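Long-range contacts in octaprenyl Pyrophosphate Synthase (Helicobacter pylori, PDB 3TC1), which probably builds the forty-carbon chain of octaprenyl diphosphate by repeated condensation of isopentenyl diphosphate onto an allylic diphosphate primer: residues 43-48 and 290-295; 69-74 and 106-111; 150-155 and 228-233. One frame throughout, in Å; residues are numbered along the deposited sequence.

Contact 2 is a true helix pair, helix 53-80 against helix 92-116, with methyl groups set over aromatic rings beside the subunit interface. Contacts 1 and 3 involve helix ends, a short helix and loop residues instead, each centred about 20 Å from the centre of the chain. The touching residues of contact 1 are mostly buried and aliphatic; those of contact 3 mix leucine with lysine and tyrosine and are only partly buried. Helix 152-177 is common ground: it starts in contact 3, and its later residues cover L46 of contact 1 and I69 of contact 2. Along the chain, contact 1 closes a loop that encloses the other two, which follow in series on opposite sides of the centre.

Contact 1: residues 43-48 and 290-295; sequences MLALLN and ENNLIL
L295 packs against A45 and L46, bringing the start of helix 293-301 onto the turn at the end of helix 38-44. Its CB points toward that turn but stays behind the rest of the side chain. CG, set anti to the carbonyl carbon (chi1 -68°), moves in to 3.7 Å from A45 CB, and there the two branches part. CD2 presses on the same methyl, L295 CD2 to A45 CB being 3.4 Å, closer than usual for two carbons. CD1 takes the other course and meets L46 CD1 at 4.0 Å, where the two leucine side chains cross at roughly a right angle. I294 CG2, anti to the backbone nitrogen, reaches A45 CB at 3.6 Å, so one small methyl group is touched by two consecutive side chains of the incoming helix.

A45 and L46 are the two middle residues of a type I beta turn running from L44 to L47, in which L47 N donates to L44 O at 3.1 Å. The turn presents A45 toward the helix start. Beside it stands N292, the N-cap residue of helix 293-301, whose side-chain amide approaches the carbonyl oxygen of A45. The modelled N292 OD1 lies 2.7 Å from A45 O, but the amide is probably turned over, and in the reversed pose it may donate a hydrogen bond to that carbonyl.

In this all-helical prenyl synthase fold the contact joins an early turn to the last helix. I294 also touches M1 at the start of the chain. L46 packs on L171 and M174 of helix 152-177, while L295 leans on F188 of helix 182-205.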
loop_
_atom_site.group_PDB
_atom_site.type_symbol
_atom_site.label_atom_id
_atom_site.label_comp_id
_atom_site.label_asym_id
_atom_site.label_seq_id
_atom_site.Cartn_x
_atom_site.Cartn_y
_atom_site.Cartn_z
ATOM N N MET B 43 14.482 12.358 -13.934
ATOM C CA MET B 43 15.613 11.861 -13.161
ATOM C C MET B 43 16.809 11.484 -14.030
ATOM O O MET B 43 17.948 11.801 -13.692
ATOM C CB MET B 43 15.184 10.645 -12.332
ATOM C CG MET B 43 14.102 10.948 -11.306
ATOM S SD MET B 43 13.323 9.443 -10.695
ATOM C CE MET B 43 14.484 8.977 -9.433
ATOM N N LEU B 44 16.555 10.800 -15.143
ATOM C CA LEU B 44 17.633 10.386 -16.037
ATOM C C LEU B 44 18.410 11.584 -16.573
ATOM O O LEU B 44 19.579 11.460 -16.932
ATOM C CB LEU B 44 17.075 9.582 -17.215
ATOM C CG LEU B 44 16.529 8.180 -16.932
ATOM C CD1 LEU B 44 15.800 7.662 -18.156
ATOM C CD2 LEU B 44 17.665 7.255 -16.556
ATOM N N ALA B 45 17.754 12.740 -16.615
ATOM C CA ALA B 45 18.360 13.968 -17.122
ATOM C C ALA B 45 19.528 14.470 -16.285
ATOM O O ALA B 45 20.279 15.345 -16.727
ATOM C CB ALA B 45 17.301 15.063 -17.235
ATOM N N LEU B 46 19.677 13.933 -15.076
ATOM C CA LEU B 46 20.766 14.348 -14.200
ATOM C C LEU B 46 22.045 13.557 -14.448
ATOM O O LEU B 46 23.116 13.943 -13.980
ATOM C CB LEU B 46 20.356 14.219 -12.727
ATOM C CG LEU B 46 19.489 15.361 -12.182
ATOM C CD1 LEU B 46 18.163 15.407 -12.929
ATOM C CD2 LEU B 46 19.255 15.165 -10.692
ATOM N N LEU B 47 21.932 12.452 -15.176
ATOM C CA LEU B 47 23.088 11.616 -15.474
ATOM C C LEU B 47 24.113 12.345 -16.338
ATOM O O LEU B 47 23.754 13.181 -17.170
ATOM C CB LEU B 47 22.645 10.334 -16.182
ATOM C CG LEU B 47 21.897 9.303 -15.331
ATOM C CD1 LEU B 47 21.305 8.223 -16.230
ATOM C CD2 LEU B 47 22.853 8.696 -14.312
ATOM N N ASN B 48 25.389 12.032 -16.120
ATOM C CA ASN B 48 26.488 12.625 -16.883
ATOM C C ASN B 48 26.905 11.662 -17.981
ATOM O O ASN B 48 26.626 10.463 -17.909
ATOM C CB ASN B 48 27.716 12.877 -16.001
ATOM C CG ASN B 48 27.555 14.066 -15.088
ATOM O OD1 ASN B 48 27.074 15.119 -15.501
ATOM N ND2 ASN B 48 27.981 13.915 -13.839
ATOM N N GLU B 290 23.077 25.348 -13.683
ATOM C CA GLU B 290 23.423 24.156 -14.447
ATOM C C GLU B 290 23.145 24.428 -15.920
ATOM O O GLU B 290 22.676 25.508 -16.278
ATOM C CB GLU B 290 22.584 22.966 -13.974
ATOM C CG GLU B 290 22.327 22.942 -12.473
ATOM C CD GLU B 290 23.598 22.844 -11.647
ATOM O OE1 GLU B 290 23.506 22.955 -10.407
ATOM O OE2 GLU B 290 24.684 22.651 -12.231
ATOM N N ASN B 291 23.434 23.452 -16.772
ATOM C CA ASN B 291 23.199 23.601 -18.203
ATOM C C ASN B 291 22.525 22.334 -18.698
ATOM O O ASN B 291 23.002 21.672 -19.623
ATOM C CB ASN B 291 24.522 23.809 -18.943
ATOM C CG ASN B 291 24.503 25.034 -19.833
ATOM O OD1 ASN B 291 24.450 26.167 -19.351
ATOM N ND2 ASN B 291 24.540 24.814 -21.143
ATOM N N ASN B 292 21.402 22.005 -18.073
ATOM C CA ASN B 292 20.658 20.803 -18.418
ATOM C C ASN B 292 19.587 21.075 -19.466
ATOM O O ASN B 292 18.496 21.551 -19.147
ATOM C CB ASN B 292 20.023 20.227 -17.151
ATOM C CG ASN B 292 19.791 18.744 -17.248
ATOM O OD1 ASN B 292 20.135 17.995 -16.333
ATOM N ND2 ASN B 292 19.206 18.303 -18.356
ATOM N N LEU B 293 19.905 20.757 -20.717
ATOM C CA LEU B 293 18.989 20.972 -21.831
ATOM C C LEU B 293 17.724 20.123 -21.749
ATOM O O LEU B 293 16.640 20.588 -22.097
ATOM C CB LEU B 293 19.705 20.692 -23.154
ATOM C CG LEU B 293 20.978 21.504 -23.408
ATOM C CD1 LEU B 293 21.589 21.094 -24.739
ATOM C CD2 LEU B 293 20.650 22.990 -23.399
ATOM N N ILE B 294 17.863 18.879 -21.297
ATOM C CA ILE B 294 16.716 17.981 -21.182
ATOM C C ILE B 294 15.668 18.527 -20.209
ATOM O O ILE B 294 14.483 18.587 -20.541
ATOM C CB ILE B 294 17.142 16.565 -20.719
ATOM C CG1 ILE B 294 18.046 15.913 -21.769
ATOM C CG2 ILE B 294 15.915 15.697 -20.509
ATOM C CD1 ILE B 294 19.405 16.564 -21.918
ATOM N N LEU B 295 16.104 18.923 -19.016
ATOM C CA LEU B 295 15.191 19.462 -18.011
ATOM C C LEU B 295 14.562 20.775 -18.436
ATOM O O LEU B 295 13.390 21.040 -18.140
ATOM C CB LEU B 295 15.911 19.671 -16.680
ATOM C CG LEU B 295 16.360 18.414 -15.937
ATOM C CD1 LEU B 295 16.837 18.811 -14.548
ATOM C CD2 LEU B 295 15.209 17.419 -15.839
#

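Contact 2: residues 69-74 and 106-111; sequences IQTASL and DVFYSK
A72 points its methyl group into the face of the Y109 ring, while T71 lays a methyl over F108. These two aromatic contacts join a nearly antiparallel helix pair of the all-alpha prenyl synthase fold, helix 53-80 against helix 92-116. The local axes come within 8.1 Å and their directions differ by 156°. At this close approach the small side chain of A72 sits between the helices and meets both F108 and Y109.

Its CB stands 3.4 Å from the centroid of the Y109 ring and only 1° off the ring normal, a CH-pi contact aimed at the middle of the face. The same A72 CB meets F108 CB at 3.6 Å, so the methyl also backs onto the root of the second aromatic side chain. The two rings are turned about perpendicular to each other. Over F108 the fit is less central: T71 CG2 lies 4.0 Å from the F108 centroid, displaced toward the rim near CE2. With T71 CG2 anti to the backbone nitrogen, the methyl faces the ring, while OG1 bonds back to E67 O within its own helix. I69 crosses Y109 at about a right angle, its CG2 4.0 Å from Y109 CE1.

The C-terminal end of helix 53-80 carries most of the first aspartate-rich motif of the family, and the S73 side chain is about 13 Å from a bound magnesium ion. The pair also adjoins the dimer interface, where D106 OD2 bonds to H76 ND1 of the second subunit and Y109 packs on D106 of that subunit. The Y109 hydroxyl reaches over to S73 of the facing helix, OH lying 3.3 Å from S73 CA, and S73 OG donates to Q70 O at 2.6 Å, an oxygen that also accepts from L74 N.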
loop_
_atom_site.group_PDB
_atom_site.type_symbol
_atom_site.label_atom_id
_atom_site.label_comp_id
_atom_site.label_asym_id
_atom_site.label_seq_id
_atom_site.Cartn_x
_atom_site.Cartn_y
_atom_site.Cartn_z
ATOM N N ILE B 69 6.348 2.951 -7.534
ATOM C CA ILE B 69 5.593 3.683 -6.524
ATOM C C ILE B 69 4.460 4.419 -7.239
ATOM O O ILE B 69 3.309 4.403 -6.795
ATOM C CB ILE B 69 6.494 4.713 -5.799
ATOM C CG1 ILE B 69 7.431 3.984 -4.831
ATOM C CG2 ILE B 69 5.646 5.742 -5.063
ATOM C CD1 ILE B 69 8.528 4.864 -4.269
ATOM N N GLN B 70 4.797 5.071 -8.347
ATOM C CA GLN B 70 3.803 5.802 -9.125
ATOM C C GLN B 70 2.692 4.843 -9.569
ATOM O O GLN B 70 1.511 5.160 -9.458
ATOM C CB GLN B 70 4.461 6.449 -10.356
ATOM C CG GLN B 70 3.488 7.166 -11.296
ATOM C CD GLN B 70 2.764 8.321 -10.626
ATOM O OE1 GLN B 70 3.119 8.735 -9.525
ATOM N NE2 GLN B 70 1.744 8.857 -11.298
ATOM N N THR B 71 3.076 3.675 -10.075
ATOM C CA THR B 71 2.097 2.683 -10.522
ATOM C C THR B 71 1.223 2.204 -9.362
ATOM O O THR B 71 0.023 2.000 -9.532
ATOM C CB THR B 71 2.775 1.448 -11.162
ATOM O OG1 THR B 71 3.482 1.846 -12.342
ATOM C CG2 THR B 71 1.725 0.394 -11.542
ATOM N N ALA B 72 1.820 2.023 -8.186
ATOM C CA ALA B 72 1.056 1.573 -7.025
ATOM C C ALA B 72 0.002 2.607 -6.644
ATOM O O ALA B 72 -1.146 2.261 -6.351
ATOM C CB ALA B 72 1.986 1.313 -5.834
ATOM N N SER B 73 0.392 3.876 -6.640
ATOM C CA SER B 73 -0.543 4.936 -6.283
ATOM C C SER B 73 -1.699 5.002 -7.277
ATOM O O SER B 73 -2.838 5.221 -6.890
ATOM C CB SER B 73 0.165 6.293 -6.232
ATOM O OG SER B 73 0.640 6.656 -7.508
ATOM N N LEU B 74 -1.401 4.816 -8.558
ATOM C CA LEU B 74 -2.442 4.855 -9.584
ATOM C C LEU B 74 -3.405 3.682 -9.404
ATOM O O LEU B 74 -4.613 3.823 -9.602
ATOM C CB LEU B 74 -1.819 4.817 -10.985
ATOM C CG LEU B 74 -0.959 6.031 -11.357
ATOM C CD1 LEU B 74 -0.333 5.820 -12.729
ATOM C CD2 LEU B 74 -1.810 7.289 -11.333
ATOM N N ASP B 106 -0.133 -2.874 -3.174
ATOM C CA ASP B 106 0.670 -3.121 -1.976
ATOM C C ASP B 106 1.936 -3.871 -2.359
ATOM O O ASP B 106 3.001 -3.658 -1.779
ATOM C CB ASP B 106 -0.124 -3.935 -0.947
ATOM C CG ASP B 106 -1.209 -3.119 -0.280
ATOM O OD1 ASP B 106 -1.166 -1.873 -0.394
ATOM O OD2 ASP B 106 -2.090 -3.720 0.371
ATOM N N VAL B 107 1.791 -4.761 -3.333
ATOM C CA VAL B 107 2.904 -5.545 -3.859
ATOM C C VAL B 107 3.912 -4.600 -4.520
ATOM O O VAL B 107 5.119 -4.717 -4.309
ATOM C CB VAL B 107 2.409 -6.558 -4.911
ATOM C CG1 VAL B 107 3.578 -7.046 -5.761
ATOM C CG2 VAL B 107 1.727 -7.740 -4.216
ATOM N N PHE B 108 3.413 -3.665 -5.326
ATOM C CA PHE B 108 4.297 -2.710 -5.984
ATOM C C PHE B 108 5.017 -1.875 -4.933
ATOM O O PHE B 108 6.233 -1.701 -5.007
ATOM C CB PHE B 108 3.518 -1.794 -6.936
ATOM C CG PHE B 108 3.518 -2.264 -8.371
ATOM C CD1 PHE B 108 2.754 -3.360 -8.762
ATOM C CD2 PHE B 108 4.284 -1.606 -9.329
ATOM C CE1 PHE B 108 2.751 -3.795 -10.090
ATOM C CE2 PHE B 108 4.291 -2.029 -10.658
ATOM C CZ PHE B 108 3.520 -3.129 -11.042
ATOM N N TYR B 109 4.269 -1.372 -3.954
ATOM C CA TYR B 109 4.845 -0.563 -2.881
ATOM C C TYR B 109 5.901 -1.309 -2.062
ATOM O O TYR B 109 6.978 -0.777 -1.809
ATOM C CB TYR B 109 3.762 -0.083 -1.907
ATOM C CG TYR B 109 3.010 1.164 -2.321
ATOM C CD1 TYR B 109 3.689 2.299 -2.770
ATOM C CD2 TYR B 109 1.618 1.226 -2.213
ATOM C CE1 TYR B 109 3.000 3.468 -3.100
ATOM C CE2 TYR B 109 0.919 2.390 -2.538
ATOM C CZ TYR B 109 1.617 3.505 -2.982
ATOM O OH TYR B 109 0.933 4.651 -3.314
ATOM N N SER B 110 5.587 -2.529 -1.633
ATOM C CA SER B 110 6.528 -3.296 -0.815
ATOM C C SER B 110 7.776 -3.751 -1.577
ATOM O O SER B 110 8.886 -3.677 -1.048
ATOM C CB SER B 110 5.821 -4.493 -0.157
ATOM O OG SER B 110 5.107 -5.273 -1.096
ATOM N N LYS B 111 7.605 -4.210 -2.814
ATOM C CA LYS B 111 8.753 -4.633 -3.611
ATOM C C LYS B 111 9.642 -3.417 -3.839
ATOM O O LYS B 111 10.866 -3.510 -3.767
ATOM C CB LYS B 111 8.303 -5.219 -4.955
ATOM C CG LYS B 111 9.452 -5.594 -5.910
ATOM C CD LYS B 111 10.422 -6.619 -5.306
ATOM C CE LYS B 111 11.543 -6.965 -6.286
ATOM N NZ LYS B 111 12.574 -7.886 -5.726
#

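Contact 3: residues 150-155 and 228-233; sequences SDKQKY and PYLLLY
L230 pushes its two methyl branches between S150 and Y155. CG lies beside the backbone nitrogen and anti to the carbonyl carbon, and from there CD1 goes to the tyrosine and CD2 to the loop. L230 CD1 is 3.5 Å from Y155 CG and almost as near to Y155 CB, so it meets the root of the aromatic side chain, which it crosses obliquely. L230 CD2 rests on the backbone of S150, 3.8 Å from S150 CA.

The Y155 ring extends anti to its own nitrogen (chi1 169°), which carries the hydroxyl past L230 to a hydrogen bond with D201 OD2. D201 belongs to the second aspartate-rich motif of the polyprenyl synthetase family, on helix 182-205, and the Y155 side chain is about 9 Å from a bound magnesium ion. The first turn of helix 152-177 is thereby tied to the probable diphosphate-binding side of the fold, while the same turn packs on the short helix 227-233.

K152 slides past L230 in the opposite sense, K152 CG coming 3.8 Å from L230 CB. A bend at chi3 (-67°) then turns the lysine tip across L231, with K152 NZ 4.1 Å from L231 CD2, and the ammonium group pairs with E234 in a salt bridge. At the loop end Y233 points its CB toward the loop, and its ring, anti to the backbone nitrogen, sets Y233 CE2 3.7 Å from S150 CB. The same ring also meets that of F148. Between S150 and K152 sits D151, the N-cap of helix 152-177: its OD1 accepts from Q153 N at 2.9 Å, on the anti side of the carboxylate and 28° out of its plane.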
loop_
_atom_site.group_PDB
_atom_site.type_symbol
_atom_site.label_atom_id
_atom_site.label_comp_id
_atom_site.label_asym_id
_atom_site.label_seq_id
_atom_site.Cartn_x
_atom_site.Cartn_y
_atom_site.Cartn_z
ATOM N N SER B 150 -14.292 26.013 -2.045
ATOM C CA SER B 150 -13.877 27.320 -2.539
ATOM C C SER B 150 -12.578 27.785 -1.875
ATOM O O SER B 150 -12.082 28.874 -2.169
ATOM C CB SER B 150 -14.973 28.357 -2.281
ATOM O OG SER B 150 -15.076 28.635 -0.898
ATOM N N ASP B 151 -12.039 26.963 -0.975
ATOM C CA ASP B 151 -10.801 27.305 -0.274
ATOM C C ASP B 151 -9.615 26.864 -1.122
ATOM O O ASP B 151 -9.292 25.676 -1.178
ATOM C CB ASP B 151 -10.740 26.604 1.088
ATOM C CG ASP B 151 -9.553 27.062 1.936
ATOM O OD1 ASP B 151 -8.556 27.566 1.372
ATOM O OD2 ASP B 151 -9.612 26.903 3.173
ATOM N N LYS B 152 -8.969 27.821 -1.782
ATOM C CA LYS B 152 -7.829 27.502 -2.631
ATOM C C LYS B 152 -6.653 26.894 -1.874
ATOM O O LYS B 152 -5.883 26.129 -2.446
ATOM C CB LYS B 152 -7.352 28.747 -3.391
ATOM C CG LYS B 152 -8.216 29.104 -4.590
ATOM C CD LYS B 152 -7.567 30.164 -5.474
ATOM C CE LYS B 152 -7.471 31.506 -4.773
ATOM N NZ LYS B 152 -7.045 32.585 -5.714
ATOM N N GLN B 153 -6.508 27.227 -0.597
ATOM C CA GLN B 153 -5.389 26.687 0.171
ATOM C C GLN B 153 -5.470 25.171 0.319
ATOM O O GLN B 153 -4.447 24.491 0.354
ATOM C CB GLN B 153 -5.306 27.349 1.549
ATOM C CG GLN B 153 -5.102 28.861 1.492
ATOM C CD GLN B 153 -3.980 29.278 0.547
ATOM O OE1 GLN B 153 -4.163 30.157 -0.301
ATOM N NE2 GLN B 153 -2.815 28.655 0.692
ATOM N N LYS B 154 -6.686 24.638 0.390
ATOM C CA LYS B 154 -6.853 23.192 0.523
ATOM C C LYS B 154 -6.442 22.523 -0.776
ATOM O O LYS B 154 -5.845 21.449 -0.772
ATOM C CB LYS B 154 -8.305 22.847 0.855
ATOM C CG LYS B 154 -8.785 23.433 2.173
ATOM C CD LYS B 154 -10.209 22.995 2.483
ATOM C CE LYS B 154 -10.731 23.681 3.736
ATOM N NZ LYS B 154 -12.153 23.329 4.002
ATOM N N TYR B 155 -6.769 23.176 -1.889
ATOM C CA TYR B 155 -6.435 22.686 -3.219
ATOM C C TYR B 155 -4.919 22.607 -3.370
ATOM O O TYR B 155 -4.378 21.588 -3.809
ATOM C CB TYR B 155 -7.017 23.637 -4.279
ATOM C CG TYR B 155 -6.527 23.385 -5.684
ATOM C CD1 TYR B 155 -6.999 22.308 -6.428
ATOM C CD2 TYR B 155 -5.575 24.222 -6.264
ATOM C CE1 TYR B 155 -6.534 22.070 -7.722
ATOM C CE2 TYR B 155 -5.100 23.993 -7.552
ATOM C CZ TYR B 155 -5.581 22.919 -8.273
ATOM O OH TYR B 155 -5.103 22.686 -9.541
ATOM N N PRO B 228 -9.215 25.879 -12.192
ATOM C CA PRO B 228 -10.134 26.602 -13.076
ATOM C C PRO B 228 -11.460 26.931 -12.384
ATOM O O PRO B 228 -11.972 28.040 -12.501
ATOM C CB PRO B 228 -10.325 25.631 -14.240
ATOM C CG PRO B 228 -9.004 24.925 -14.302
ATOM C CD PRO B 228 -8.702 24.663 -12.845
ATOM N N TYR B 229 -12.009 25.956 -11.664
ATOM C CA TYR B 229 -13.282 26.134 -10.966
ATOM C C TYR B 229 -13.154 27.099 -9.799
ATOM O O TYR B 229 -14.073 27.868 -9.513
ATOM C CB TYR B 229 -13.797 24.770 -10.487
ATOM C CG TYR B 229 -14.203 23.872 -11.636
ATOM C CD1 TYR B 229 -15.481 23.955 -12.197
ATOM C CD2 TYR B 229 -13.294 22.974 -12.197
ATOM C CE1 TYR B 229 -15.843 23.164 -13.289
ATOM C CE2 TYR B 229 -13.647 22.180 -13.294
ATOM C CZ TYR B 229 -14.922 22.280 -13.831
ATOM O OH TYR B 229 -15.275 21.488 -14.901
ATOM N N LEU B 230 -12.010 27.057 -9.121
ATOM C CA LEU B 230 -11.759 27.952 -7.999
ATOM C C LEU B 230 -11.671 29.400 -8.493
ATOM O O LEU B 230 -12.298 30.297 -7.933
ATOM C CB LEU B 230 -10.454 27.553 -7.301
ATOM C CG LEU B 230 -10.562 26.223 -6.545
ATOM C CD1 LEU B 230 -9.185 25.632 -6.290
ATOM C CD2 LEU B 230 -11.322 26.473 -5.238
ATOM N N LEU B 231 -10.886 29.618 -9.543
ATOM C CA LEU B 231 -10.727 30.960 -10.102
ATOM C C LEU B 231 -12.049 31.470 -10.679
ATOM O O LEU B 231 -12.382 32.648 -10.547
ATOM C CB LEU B 231 -9.639 30.956 -11.183
ATOM C CG LEU B 231 -8.217 30.638 -10.700
ATOM C CD1 LEU B 231 -7.258 30.621 -11.877
ATOM C CD2 LEU B 231 -7.780 31.682 -9.674
ATOM N N LEU B 232 -12.803 30.581 -11.319
ATOM C CA LEU B 232 -14.098 30.958 -11.886
ATOM C C LEU B 232 -15.057 31.377 -10.778
ATOM O O LEU B 232 -15.697 32.422 -10.857
ATOM C CB LEU B 232 -14.720 29.786 -12.663
ATOM C CG LEU B 232 -16.124 30.082 -13.220
ATOM C CD1 LEU B 232 -16.043 31.230 -14.234
ATOM C CD2 LEU B 232 -16.706 28.837 -13.874
ATOM N N TYR B 233 -15.148 30.550 -9.741
ATOM C CA TYR B 233 -16.036 30.811 -8.610
ATOM C C TYR B 233 -15.831 32.198 -7.997
ATOM O O TYR B 233 -16.787 32.847 -7.575
ATOM C CB TYR B 233 -15.828 29.752 -7.521
ATOM C CG TYR B 233 -16.753 29.928 -6.344
ATOM C CD1 TYR B 233 -18.093 29.549 -6.425
ATOM C CD2 TYR B 233 -16.304 30.512 -5.161
ATOM C CE1 TYR B 233 -18.962 29.748 -5.359
ATOM C CE2 TYR B 233 -17.165 30.717 -4.090
ATOM C CZ TYR B 233 -18.490 30.330 -4.196
ATOM O OH TYR B 233 -19.343 30.513 -3.138
#